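Local coordinates for protein bradavidin 2 (Bradyrhizobium japonicum, PDB 4GGT) that probably binds biotin, as a secreted bacterial member of the avidin family built on an eight-stranded antiparallel beta barrel, at residues A[80-84]-A[85-89]. Sequence-based numbering, arbitrary orientation.
Sequences GTIKG and SQMPT
Thr-81 approaches the Pro-88 ring from one face, standing above the ring plane but just beyond its CG and CD end: Thr-81 O is 3.3 Å from Pro-88 CD, and Thr-81 OG1 is 3.7 Å from Pro-88 CG. A chi1 of 61°, with OG1 between the backbone N and the carbonyl carbon, brings the hydroxyl to that side. Lacking an N-H, the Pro-88 backbone can only accept, and its O takes a hydrogen bond from Thr-81 N (3.2 Å). Thr-81 O is met by carbon instead, with Met-87 CA at 3.3 Å in a CA-H...O contact and Met-87 CG close by. Exchanging Pro-88 for an alanine would probably leave Thr-81 OG1 without its ring neighbour and open a gap beside it. Met-87, its CG anti to the backbone N (chi1 179°), reaches inward, where CE approaches Ile-82 CG1 at 4.3 Å; Trp-16 and Leu-63 touch both side chains. Nearer the turn, a straight hydrogen bond from Lys-83 N to Gln-86 O (2.9 Å) is paired with one from Gln-86 N to Lys-83 O, whose donor stands above the carbonyl plane. Thr-89 OG1 is hydrogen-bonded to O of Asp-109, a biotin-site residue. The whole illustrates a beta hairpin closed by a type II' turn, linking neighbouring strands 74-80 and 86-95 of the avidin barrel.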
loop_
_atom_site.group_PDB
_atom_site.type_symbol
_atom_site.label_atom_id
_atom_site.label_comp_id
_atom_site.label_asym_id
_atom_site.label_seq_id
_atom_site.Cartn_x
_atom_site.Cartn_y
_atom_site.Cartn_z
ATOM N N GLY A 80 0.351 -9.305 -3.490
ATOM C CA GLY A 80 1.556 -9.575 -4.275
ATOM C C GLY A 80 2.511 -10.521 -3.592
ATOM O O GLY A 80 2.111 -11.400 -2.808
ATOM N N THR A 81 3.785 -10.315 -3.862
ATOM C CA THR A 81 4.818 -11.226 -3.361
ATOM C C THR A 81 6.087 -10.436 -3.188
ATOM O O THR A 81 6.174 -9.295 -3.642
ATOM C CB THR A 81 5.092 -12.427 -4.336
ATOM O OG1 THR A 81 5.558 -11.922 -5.590
ATOM C CG2 THR A 81 3.847 -13.226 -4.586
ATOM N N ILE A 82 7.058 -11.031 -2.503
ATOM C CA ILE A 82 8.351 -10.409 -2.318
ATOM C C ILE A 82 9.408 -11.267 -2.992
ATOM O O ILE A 82 9.491 -12.469 -2.726
ATOM C CB ILE A 82 8.698 -10.227 -0.816
ATOM C CG1 ILE A 82 7.645 -9.359 -0.124
ATOM C CG2 ILE A 82 10.037 -9.555 -0.665
ATOM C CD1 ILE A 82 7.383 -9.762 1.287
ATOM N N LYS A 83 10.177 -10.645 -3.873
ATOM C CA LYS A 83 11.259 -11.308 -4.582
ATOM C C LYS A 83 12.472 -10.436 -4.400
ATOM O O LYS A 83 12.689 -9.481 -5.151
ATOM C CB LYS A 83 10.906 -11.492 -6.061
ATOM C CG LYS A 83 9.666 -12.384 -6.299
ATOM C CD LYS A 83 9.891 -13.812 -5.764
ATOM C CE LYS A 83 8.603 -14.596 -5.742
ATOM N NZ LYS A 83 8.797 -15.971 -5.207
ATOM N N GLY A 84 13.223 -10.719 -3.336
ATOM C CA GLY A 84 14.395 -9.919 -3.002
ATOM C C GLY A 84 14.035 -8.479 -2.706
ATOM O O GLY A 84 13.270 -8.217 -1.787
ATOM N N SER A 85 14.544 -7.553 -3.520
ATOM C CA SER A 85 14.407 -6.111 -3.277
ATOM C C SER A 85 13.175 -5.521 -4.016
ATOM O O SER A 85 12.974 -4.314 -4.080
ATOM C CB SER A 85 15.706 -5.393 -3.672
ATOM O OG SER A 85 15.694 -4.052 -3.212
ATOM N N GLN A 86 12.361 -6.400 -4.592
ATOM C CA GLN A 86 11.197 -5.948 -5.363
ATOM C C GLN A 86 9.919 -6.631 -4.903
ATOM O O GLN A 86 9.927 -7.808 -4.497
ATOM C CB GLN A 86 11.429 -6.172 -6.860
ATOM C CG GLN A 86 12.552 -5.237 -7.395
ATOM C CD GLN A 86 12.257 -4.520 -8.722
ATOM O OE1 GLN A 86 11.914 -5.153 -9.727
ATOM N NE2 GLN A 86 12.449 -3.183 -8.737
ATOM N N MET A 87 8.813 -5.896 -4.990
ATOM C CA MET A 87 7.564 -6.364 -4.452
ATOM C C MET A 87 6.486 -6.098 -5.498
ATOM O O MET A 87 5.784 -5.071 -5.451
ATOM C CB MET A 87 7.231 -5.650 -3.125
ATOM C CG MET A 87 5.907 -6.083 -2.530
ATOM S SD MET A 87 5.350 -5.009 -1.201
ATOM C CE MET A 87 6.574 -5.197 0.052
ATOM N N PRO A 88 6.337 -7.024 -6.453
ATOM C CA PRO A 88 5.286 -6.804 -7.428
ATOM C C PRO A 88 3.914 -7.030 -6.816
ATOM O O PRO A 88 3.736 -7.933 -6.024
ATOM C CB PRO A 88 5.588 -7.850 -8.518
ATOM C CG PRO A 88 6.288 -8.991 -7.758
ATOM C CD PRO A 88 7.074 -8.290 -6.661
ATOM N N THR A 89 2.933 -6.227 -7.211
ATOM C CA THR A 89 1.601 -6.321 -6.608
ATOM C C THR A 89 0.541 -5.945 -7.632
ATOM O O THR A 89 0.834 -5.267 -8.640
ATOM C CB THR A 89 1.404 -5.312 -5.434
ATOM O OG1 THR A 89 1.528 -3.970 -5.943
ATOM C CG2 THR A 89 2.366 -5.552 -4.275
#